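Local coordinates for bromo domain-containing protein (Trypanosoma brucei brucei, PDB 5K29) that is of unknown function but carries a bromodomain, a fold that in other proteins recognises acetylated lysines, and so may read acetyl-lysine marks on chromatin, at residues A[16-21]-A[111-116]; A[79-84]-A[104-109]. All coordinates share one frame; numbering follows the deposited sequence.

Overall arrangement
Starting from the N terminus, helix 12-21 comes first, followed by a long connection whose residues 26-48 are not modelled, then helices 53-64, 75-92 and 97-122. Interaction 1 brings the first helix (16-21) against the last (111-116), closing a loop of 89 residues that takes in nearly the whole bundle. Interaction 2 falls inside that loop: 79-84 packs on 104-109 in a hairpin of the last two helices, with 19 residues between them. Helix 97-122 serves both contacts on neighbouring stretches. Their centres are about 12 Å apart, and they meet where Ile113 packs on Ile81 and the backbone O of Ser21 touches the Phe108 ring. Together they tie three of the four helices to one another.

Interaction 1 (A[16-21]-A[111-116]); sequences VSLVRS and GKIDAY
Leu18 faces Ile113 where helix segments 16-21 and 111-116 run roughly antiparallel, their axes 10.1 Å apart at an angle of 147° and the two CA atoms 7.3 Å from each other. Leu18 carries the largest share of the contact. With CG anti to the backbone N (chi1 177°), its two methyls reach across to Tyr116: CD1 rests 3.9 Å from Tyr116 CB and also touches the backbone O of Lys112, while CD2 lies 3.9 Å from Tyr116 CG, coming in at a slant to the ring. Ile113 adds a looser touch through CG1, 4.4 Å from Leu18 CD2. Beside this apolar patch, Lys112 bends at chi2 and chi4 and runs alongside Ser21. Its CD sits 3.6 Å from Ser21 OG, and NZ makes a weak, 3.4 Å hydrogen bond to Ser21 O. The Ser21 hydroxyl turns back on its own helix instead, donating to a lone pair of Leu18 O at 2.7 Å, in the carbonyl plane. The hydroxyl of Tyr116 reaches back to helix 12-21, hydrogen-bonding to Glu14 OE1. Around the contact, Leu77 of helix 75-92 meets both Leu18 and Ile113, Leu74 in the preceding loop touches Leu18, Ile113 and Tyr116, and Val19 points away from this contact to pack on helix 53-64.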
loop_
_atom_site.group_PDB
_atom_site.type_symbol
_atom_site.label_atom_id
_atom_site.label_comp_id
_atom_site.label_asym_id
_atom_site.label_seq_id
_atom_site.Cartn_x
_atom_site.Cartn_y
_atom_site.Cartn_z
ATOM N N VAL A 16 0.200 -8.172 -6.385
ATOM C CA VAL A 16 0.651 -7.256 -7.438
ATOM C C VAL A 16 -0.538 -6.412 -7.913
ATOM O O VAL A 16 -0.442 -5.187 -7.933
ATOM C CB VAL A 16 1.368 -7.995 -8.602
ATOM C CG1 VAL A 16 1.681 -7.040 -9.760
ATOM C CG2 VAL A 16 2.644 -8.662 -8.107
ATOM N N SER A 17 -1.674 -7.072 -8.210
ATOM C CA SER A 17 -2.913 -6.412 -8.620
ATOM C C SER A 17 -3.413 -5.483 -7.524
ATOM O O SER A 17 -3.872 -4.385 -7.839
ATOM C CB SER A 17 -3.976 -7.447 -8.969
ATOM O OG SER A 17 -5.269 -6.865 -8.993
ATOM N N LEU A 18 -3.286 -5.896 -6.243
ATOM C CA LEU A 18 -3.683 -5.055 -5.109
ATOM C C LEU A 18 -2.818 -3.802 -5.046
ATOM O O LEU A 18 -3.368 -2.703 -5.018
ATOM C CB LEU A 18 -3.709 -5.809 -3.758
ATOM C CG LEU A 18 -4.046 -4.938 -2.526
ATOM C CD1 LEU A 18 -5.459 -4.295 -2.666
ATOM C CD2 LEU A 18 -3.949 -5.761 -1.249
ATOM N N VAL A 19 -1.483 -3.946 -5.110
ATOM C CA VAL A 19 -0.586 -2.774 -5.163
ATOM C C VAL A 19 -0.898 -1.897 -6.399
ATOM O O VAL A 19 -0.964 -0.674 -6.265
ATOM C CB VAL A 19 0.913 -3.126 -5.079
ATOM C CG1 VAL A 19 1.768 -1.864 -5.166
ATOM C CG2 VAL A 19 1.221 -3.889 -3.802
ATOM N N ARG A 20 -1.142 -2.522 -7.574
ATOM C CA ARG A 20 -1.495 -1.801 -8.804
ATOM C C ARG A 20 -2.776 -0.964 -8.638
ATOM O O ARG A 20 -2.815 0.164 -9.120
ATOM C CB ARG A 20 -1.643 -2.771 -9.999
ATOM C CG ARG A 20 -2.282 -2.165 -11.270
ATOM C CD ARG A 20 -1.474 -1.032 -11.890
ATOM N NE ARG A 20 -2.289 -0.104 -12.677
ATOM C CZ ARG A 20 -2.515 -0.226 -13.980
ATOM N NH1 ARG A 20 -3.251 0.676 -14.618
ATOM N NH2 ARG A 20 -2.008 -1.248 -14.657
ATOM N N SER A 21 -3.804 -1.502 -7.925
ATOM C CA SER A 21 -5.067 -0.790 -7.700
ATOM C C SER A 21 -4.867 0.503 -6.881
ATOM O O SER A 21 -5.678 1.418 -6.979
ATOM C CB SER A 21 -6.116 -1.711 -7.075
ATOM O OG SER A 21 -5.858 -2.008 -5.708
ATOM N N GLY A 111 -8.115 1.589 2.787
ATOM C CA GLY A 111 -9.473 1.221 2.383
ATOM C C GLY A 111 -9.463 0.073 1.391
ATOM O O GLY A 111 -10.167 -0.913 1.595
ATOM N N LYS A 112 -8.598 0.153 0.361
ATOM C CA LYS A 112 -8.440 -0.887 -0.680
ATOM C C LYS A 112 -7.835 -2.174 -0.109
ATOM O O LYS A 112 -8.230 -3.275 -0.489
ATOM C CB LYS A 112 -7.583 -0.382 -1.865
ATOM C CG LYS A 112 -8.338 0.492 -2.856
ATOM C CD LYS A 112 -8.558 -0.276 -4.148
ATOM C CE LYS A 112 -9.536 0.369 -5.094
ATOM N NZ LYS A 112 -8.926 1.492 -5.845
ATOM N N ILE A 113 -6.901 -2.025 0.829
ATOM C CA ILE A 113 -6.244 -3.141 1.501
ATOM C C ILE A 113 -7.262 -3.867 2.369
ATOM O O ILE A 113 -7.321 -5.093 2.316
ATOM C CB ILE A 113 -4.950 -2.683 2.275
ATOM C CG1 ILE A 113 -3.846 -2.201 1.269
ATOM C CG2 ILE A 113 -4.425 -3.822 3.164
ATOM C CD1 ILE A 113 -2.705 -1.254 1.842
ATOM N N ASP A 114 -8.106 -3.127 3.110
ATOM C CA ASP A 114 -9.131 -3.744 3.973
ATOM C C ASP A 114 -10.257 -4.394 3.183
ATOM O O ASP A 114 -10.762 -5.441 3.600
ATOM C CB ASP A 114 -9.680 -2.771 5.024
ATOM C CG ASP A 114 -8.681 -2.353 6.099
ATOM O OD1 ASP A 114 -7.792 -3.184 6.456
ATOM O OD2 ASP A 114 -8.813 -1.215 6.625
ATOM N N ALA A 115 -10.651 -3.780 2.045
ATOM C CA ALA A 115 -11.693 -4.305 1.158
ATOM C C ALA A 115 -11.179 -5.597 0.539
ATOM O O ALA A 115 -11.956 -6.522 0.356
ATOM C CB ALA A 115 -12.005 -3.306 0.064
ATOM N N TYR A 116 -9.872 -5.672 0.228
ATOM C CA TYR A 116 -9.309 -6.901 -0.327
ATOM C C TYR A 116 -9.481 -8.061 0.711
ATOM O O TYR A 116 -9.954 -9.134 0.350
ATOM C CB TYR A 116 -7.837 -6.712 -0.737
ATOM C CG TYR A 116 -7.167 -8.026 -1.082
ATOM C CD1 TYR A 116 -7.300 -8.590 -2.350
ATOM C CD2 TYR A 116 -6.460 -8.746 -0.119
ATOM C CE1 TYR A 116 -6.743 -9.829 -2.651
ATOM C CE2 TYR A 116 -5.912 -9.993 -0.407
ATOM C CZ TYR A 116 -6.024 -10.513 -1.685
ATOM O OH TYR A 116 -5.443 -11.719 -1.984
#

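Interaction 2 (A[79-84]-A[104-109]); sequences EDIRLM and TFEKFA
The Phe105 ring is met obliquely by two methyls from helix segment 79-84, which converge on a single ring atom: Ile81 CG2 comes to 4.0 Å from Phe105 CE2, and Met84 CE to 4.2 Å from that same atom. Ala109 CB, one turn along the ring's own helix, lies over one face, 4.2 Å above the plane and toward the rim. Ile81 CG2, anti to its backbone N, touches this methyl too, 4.2 Å from Ala109 CB. The other flat groups are the guanidinium of Arg82 and the carboxylate of Glu106. Glu106 stretches out beyond CG, and its OE2 settles against the backbone end of the arginine side chain, 3.4 Å from both Arg82 CG and Arg82 CA. Glu106 OE1 lies at the guanidinium edge, near its plane, but stays 4.2 Å from Arg82 NE, and the guanidinium and carboxylate planes are 88° apart. Opposite charges are therefore close without a salt bridge, so any attraction is probably modest. The segments run nearly antiparallel, at 172°, with no hydrogen bond between them. Leu22 covers Ile81 and Ala109, while Pro51 touches Met84 and Phe105. Such antiparallel packing of the last two helices is characteristic of the bromodomain's left-handed four-helix bundle.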
loop_
_atom_site.group_PDB
_atom_site.type_symbol
_atom_site.label_atom_id
_atom_site.label_comp_id
_atom_site.label_asym_id
_atom_site.label_seq_id
_atom_site.Cartn_x
_atom_site.Cartn_y
_atom_site.Cartn_z
ATOM N N GLU A 79 2.588 -1.353 6.607
ATOM C CA GLU A 79 3.803 -0.718 7.156
ATOM C C GLU A 79 4.489 0.056 6.045
ATOM O O GLU A 79 4.742 1.236 6.206
ATOM C CB GLU A 79 4.796 -1.753 7.666
ATOM C CG GLU A 79 4.591 -2.208 9.088
ATOM C CD GLU A 79 5.486 -3.372 9.467
ATOM O OE1 GLU A 79 6.536 -3.560 8.811
ATOM O OE2 GLU A 79 5.140 -4.096 10.427
ATOM N N ASP A 80 4.714 -0.586 4.889
ATOM C CA ASP A 80 5.370 0.032 3.732
ATOM C C ASP A 80 4.695 1.313 3.297
ATOM O O ASP A 80 5.377 2.285 3.035
ATOM C CB ASP A 80 5.433 -0.964 2.571
ATOM C CG ASP A 80 6.475 -2.045 2.744
ATOM O OD1 ASP A 80 7.080 -2.130 3.849
ATOM O OD2 ASP A 80 6.705 -2.793 1.784
ATOM N N ILE A 81 3.357 1.326 3.261
ATOM C CA ILE A 81 2.584 2.508 2.908
ATOM C C ILE A 81 2.805 3.594 3.961
ATOM O O ILE A 81 3.050 4.725 3.585
ATOM C CB ILE A 81 1.069 2.191 2.717
ATOM C CG1 ILE A 81 0.806 1.130 1.595
ATOM C CG2 ILE A 81 0.229 3.487 2.488
ATOM C CD1 ILE A 81 1.241 1.504 0.162
ATOM N N ARG A 82 2.669 3.263 5.269
ATOM C CA ARG A 82 2.822 4.250 6.350
ATOM C C ARG A 82 4.212 4.834 6.360
ATOM O O ARG A 82 4.354 6.047 6.532
ATOM C CB ARG A 82 2.440 3.656 7.714
ATOM C CG ARG A 82 0.928 3.474 7.805
ATOM C CD ARG A 82 0.439 3.074 9.151
ATOM N NE ARG A 82 -1.022 3.047 9.153
ATOM C CZ ARG A 82 -1.743 1.975 9.426
ATOM N NH1 ARG A 82 -3.065 2.035 9.385
ATOM N NH2 ARG A 82 -1.150 0.834 9.757
ATOM N N LEU A 83 5.223 4.003 6.084
ATOM C CA LEU A 83 6.608 4.443 6.027
ATOM C C LEU A 83 6.845 5.408 4.886
ATOM O O LEU A 83 7.559 6.386 5.095
ATOM C CB LEU A 83 7.621 3.266 5.976
ATOM C CG LEU A 83 7.674 2.245 7.135
ATOM C CD1 LEU A 83 8.967 1.422 7.080
ATOM C CD2 LEU A 83 7.603 2.906 8.518
ATOM N N MET A 84 6.234 5.173 3.691
ATOM C CA MET A 84 6.389 6.058 2.513
ATOM C C MET A 84 5.712 7.372 2.859
ATOM O O MET A 84 6.252 8.436 2.603
ATOM C CB MET A 84 5.644 5.496 1.286
ATOM C CG MET A 84 6.316 4.338 0.567
ATOM S SD MET A 84 5.242 3.343 -0.589
ATOM C CE MET A 84 3.856 4.291 -0.723
ATOM N N THR A 104 -4.232 11.654 2.513
ATOM C CA THR A 104 -5.405 11.289 1.715
ATOM C C THR A 104 -5.129 9.981 0.959
ATOM O O THR A 104 -6.001 9.106 0.930
ATOM C CB THR A 104 -5.759 12.440 0.768
ATOM O OG1 THR A 104 -6.361 13.485 1.535
ATOM C CG2 THR A 104 -6.684 12.022 -0.346
ATOM N N PHE A 105 -3.915 9.850 0.373
ATOM C CA PHE A 105 -3.523 8.646 -0.339
ATOM C C PHE A 105 -3.581 7.465 0.625
ATOM O O PHE A 105 -4.200 6.450 0.307
ATOM C CB PHE A 105 -2.114 8.773 -0.958
ATOM C CG PHE A 105 -1.526 7.445 -1.393
ATOM C CD1 PHE A 105 -1.944 6.831 -2.570
ATOM C CD2 PHE A 105 -0.646 6.756 -0.573
ATOM C CE1 PHE A 105 -1.429 5.591 -2.951
ATOM C CE2 PHE A 105 -0.149 5.506 -0.947
ATOM C CZ PHE A 105 -0.531 4.939 -2.132
ATOM N N GLU A 106 -2.951 7.620 1.801
ATOM C CA GLU A 106 -2.871 6.622 2.851
ATOM C C GLU A 106 -4.252 6.095 3.247
ATOM O O GLU A 106 -4.428 4.884 3.289
ATOM C CB GLU A 106 -2.138 7.167 4.082
ATOM C CG GLU A 106 -1.956 6.078 5.123
ATOM C CD GLU A 106 -1.114 6.439 6.319
ATOM O OE1 GLU A 106 -1.688 6.773 7.377
ATOM O OE2 GLU A 106 0.123 6.316 6.217
ATOM N N LYS A 107 -5.224 6.988 3.503
ATOM C CA LYS A 107 -6.597 6.601 3.857
ATOM C C LYS A 107 -7.229 5.782 2.714
ATOM O O LYS A 107 -7.823 4.738 2.961
ATOM C CB LYS A 107 -7.449 7.833 4.211
ATOM N N PHE A 108 -7.019 6.211 1.472
ATOM C CA PHE A 108 -7.500 5.511 0.294
ATOM C C PHE A 108 -6.899 4.087 0.193
ATOM O O PHE A 108 -7.640 3.133 -0.042
ATOM C CB PHE A 108 -7.223 6.337 -0.981
ATOM C CG PHE A 108 -7.153 5.507 -2.238
ATOM C CD1 PHE A 108 -8.315 5.123 -2.905
ATOM C CD2 PHE A 108 -5.922 5.093 -2.751
ATOM C CE1 PHE A 108 -8.251 4.348 -4.060
ATOM C CE2 PHE A 108 -5.858 4.325 -3.910
ATOM C CZ PHE A 108 -7.020 3.978 -4.571
ATOM N N ALA A 109 -5.569 3.965 0.343
ATOM C CA ALA A 109 -4.842 2.696 0.241
ATOM C C ALA A 109 -5.251 1.706 1.356
ATOM O O ALA A 109 -5.440 0.523 1.081
ATOM C CB ALA A 109 -3.340 2.943 0.269
#